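Local atomic coordinates of tyrosine--tRNA ligase (Pyrococcus horikoshii, PDB entry 2CYC), a protein that probably catalyses the ATP-dependent activation of tyrosine and its transfer to the acceptor end of tRNA(Tyr). Residues D265-I270 against P353-F358. Sequence-based numbering, arbitrary orientation.
Sequences DSPEEI and PIRRYF
Arg355 reaches from helix 352-360 to Asp265, Ser266, Pro267 and Ile270 at the capping-box start of helix 267-276, and this single side chain carries the contact from its side. The evidence is the burial: of 144 Å² summed over both segments, Arg355 supplies 76 Å², and the closest approach of CA atoms, Ser266 to Arg355, is still 7.3 Å. The junction of the two helices lies away from the tyrosine pocket and the KMSKS region.

In the apolar part of the contact, the Pro267 ring packs on both the end of the arginine shaft and the guanidinium. Pro267 CD is 3.9 Å from Arg355 CD, and Pro267 CG lies over one face of the guanidinium, 3.8 Å from Arg355 NE. The bend at chi3 (-59°) turns the guanidinium out of the line of its methylene chain and towards Pro267. Ile270 CD1 approaches the same group obliquely and at longer range; Pro267 and Ile270 also touch Ile348 of helix 336-350.

Polar coupling between the segments is indirect. A water sits in the guanidinium plane at its edge, accepts from Arg355 NH1 and donates to Asp265 O, thereby linking one helix's side chain to the backbone just before the other. The methylene Arg355 CD also comes close to that carbonyl oxygen, 3.2 Å from Asp265 O. Arg355 NH2 is bonded to Ile348 O, consistent with a group held at two of its nitrogens. The Asp265 carboxylate takes no part in this bridge: its OD2 pairs with Lys273 and accepts from Phe262 N.

The capping box closes the first turn of helix 267-276. Ser266, the N-cap residue, accepts through OG from Glu269 N at 3.1 Å. Reciprocally, Ser266 N donates to the anti lone pair of Glu269 OE1 over 2.7 Å, with a nearly straight N-H...O angle of 170°.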
loop_
_atom_site.group_PDB
_atom_site.type_symbol
_atom_site.label_atom_id
_atom_site.label_comp_id
_atom_site.label_asym_id
_atom_site.label_seq_id
_atom_site.Cartn_x
_atom_site.Cartn_y
_atom_site.Cartn_z
ATOM N N ASP A 265 -3.959 -37.705 3.794
ATOM C CA ASP A 265 -3.331 -38.535 4.830
ATOM C C ASP A 265 -3.700 -40.012 4.601
ATOM O O ASP A 265 -4.827 -40.329 4.208
ATOM C CB ASP A 265 -3.792 -38.114 6.231
ATOM C CG ASP A 265 -2.988 -36.947 6.794
ATOM O OD1 ASP A 265 -1.919 -36.623 6.226
ATOM O OD2 ASP A 265 -3.419 -36.368 7.818
ATOM N N SER A 266 -2.757 -40.916 4.845
ATOM C CA SER A 266 -3.019 -42.339 4.639
ATOM C C SER A 266 -4.045 -42.845 5.652
ATOM O O SER A 266 -4.320 -42.182 6.659
ATOM C CB SER A 266 -1.729 -43.144 4.795
ATOM O OG SER A 266 -1.329 -43.185 6.158
ATOM N N PRO A 267 -4.630 -44.030 5.396
ATOM C CA PRO A 267 -5.620 -44.573 6.329
ATOM C C PRO A 267 -5.018 -44.707 7.725
ATOM O O PRO A 267 -5.665 -44.389 8.716
ATOM C CB PRO A 267 -5.970 -45.927 5.714
ATOM C CG PRO A 267 -5.804 -45.666 4.232
ATOM C CD PRO A 267 -4.511 -44.883 4.196
ATOM N N GLU A 268 -3.771 -45.166 7.792
ATOM C CA GLU A 268 -3.101 -45.334 9.079
ATOM C C GLU A 268 -2.834 -44.014 9.798
ATOM O O GLU A 268 -2.979 -43.930 11.017
ATOM C CB GLU A 268 -1.785 -46.103 8.906
ATOM C CG GLU A 268 -0.947 -46.160 10.183
ATOM C CD GLU A 268 -1.719 -46.702 11.390
ATOM O OE1 GLU A 268 -1.162 -46.674 12.509
ATOM O OE2 GLU A 268 -2.873 -47.159 11.228
ATOM N N GLU A 269 -2.423 -42.987 9.055
ATOM C CA GLU A 269 -2.170 -41.689 9.673
ATOM C C GLU A 269 -3.482 -41.168 10.252
ATOM O O GLU A 269 -3.514 -40.615 11.347
ATOM C CB GLU A 269 -1.627 -40.692 8.647
ATOM C CG GLU A 269 -0.254 -41.051 8.116
ATOM C CD GLU A 269 0.196 -40.121 7.010
ATOM O OE1 GLU A 269 -0.492 -40.056 5.969
ATOM O OE2 GLU A 269 1.237 -39.450 7.185
ATOM N N ILE A 270 -4.574 -41.365 9.522
ATOM C CA ILE A 270 -5.863 -40.898 10.015
ATOM C C ILE A 270 -6.271 -41.626 11.296
ATOM O O ILE A 270 -6.697 -40.989 12.260
ATOM C CB ILE A 270 -6.974 -41.053 8.950
ATOM C CG1 ILE A 270 -6.716 -40.076 7.798
ATOM C CG2 ILE A 270 -8.348 -40.777 9.578
ATOM C CD1 ILE A 270 -7.702 -40.202 6.628
ATOM N N PRO A 353 -11.067 -41.107 -2.728
ATOM C CA PRO A 353 -10.835 -40.599 -4.087
ATOM C C PRO A 353 -9.626 -39.680 -4.158
ATOM O O PRO A 353 -8.894 -39.657 -5.154
ATOM C CB PRO A 353 -12.131 -39.855 -4.412
ATOM C CG PRO A 353 -13.164 -40.583 -3.587
ATOM C CD PRO A 353 -12.436 -40.801 -2.278
ATOM N N ILE A 354 -9.416 -38.920 -3.094
ATOM C CA ILE A 354 -8.303 -37.989 -3.052
ATOM C C ILE A 354 -6.981 -38.746 -2.949
ATOM O O ILE A 354 -6.028 -38.451 -3.680
ATOM C CB ILE A 354 -8.469 -37.013 -1.870
ATOM C CG1 ILE A 354 -9.786 -36.240 -2.043
ATOM C CG2 ILE A 354 -7.274 -36.071 -1.792
ATOM C CD1 ILE A 354 -10.055 -35.171 -0.983
ATOM N N ARG A 355 -6.919 -39.722 -2.049
ATOM C CA ARG A 355 -5.700 -40.510 -1.904
ATOM C C ARG A 355 -5.386 -41.207 -3.228
ATOM O O ARG A 355 -4.238 -41.206 -3.684
ATOM C CB ARG A 355 -5.846 -41.564 -0.797
ATOM C CG ARG A 355 -5.885 -41.011 0.620
ATOM C CD ARG A 355 -5.653 -42.131 1.642
ATOM N NE ARG A 355 -6.659 -43.191 1.544
ATOM C CZ ARG A 355 -7.902 -43.095 2.007
ATOM N NH1 ARG A 355 -8.305 -41.981 2.612
ATOM N NH2 ARG A 355 -8.750 -44.110 1.856
ATOM N N ARG A 356 -6.410 -41.792 -3.851
ATOM C CA ARG A 356 -6.199 -42.473 -5.124
ATOM C C ARG A 356 -5.610 -41.541 -6.175
ATOM O O ARG A 356 -4.745 -41.948 -6.948
ATOM C CB ARG A 356 -7.501 -43.095 -5.649
ATOM C CG ARG A 356 -7.759 -44.495 -5.084
ATOM C CD ARG A 356 -8.899 -45.236 -5.788
ATOM N NE ARG A 356 -10.224 -44.681 -5.504
ATOM C CZ ARG A 356 -10.878 -43.845 -6.308
ATOM N NH1 ARG A 356 -12.081 -43.391 -5.965
ATOM N NH2 ARG A 356 -10.331 -43.469 -7.460
ATOM N N TYR A 357 -6.063 -40.293 -6.202
ATOM C CA TYR A 357 -5.538 -39.363 -7.180
ATOM C C TYR A 357 -4.065 -39.072 -6.921
ATOM O O TYR A 357 -3.228 -39.177 -7.827
ATOM C CB TYR A 357 -6.325 -38.045 -7.184
ATOM C CG TYR A 357 -5.737 -37.044 -8.155
ATOM C CD1 TYR A 357 -4.669 -36.232 -7.780
ATOM C CD2 TYR A 357 -6.169 -36.991 -9.480
ATOM C CE1 TYR A 357 -4.034 -35.410 -8.696
ATOM C CE2 TYR A 357 -5.541 -36.161 -10.411
ATOM C CZ TYR A 357 -4.467 -35.379 -10.009
ATOM O OH TYR A 357 -3.791 -34.594 -10.919
ATOM N N PHE A 358 -3.732 -38.713 -5.686
ATOM C CA PHE A 358 -2.348 -38.403 -5.403
ATOM C C PHE A 358 -1.441 -39.615 -5.470
ATOM O O PHE A 358 -0.232 -39.478 -5.616
ATOM C CB PHE A 358 -2.228 -37.681 -4.067
ATOM C CG PHE A 358 -2.711 -36.256 -4.127
ATOM C CD1 PHE A 358 -3.922 -35.884 -3.546
ATOM C CD2 PHE A 358 -1.969 -35.289 -4.810
ATOM C CE1 PHE A 358 -4.390 -34.561 -3.640
ATOM C CE2 PHE A 358 -2.423 -33.966 -4.911
ATOM C CZ PHE A 358 -3.638 -33.602 -4.323
HETATM O O HOH W 1 -6.957 -39.453 3.188
#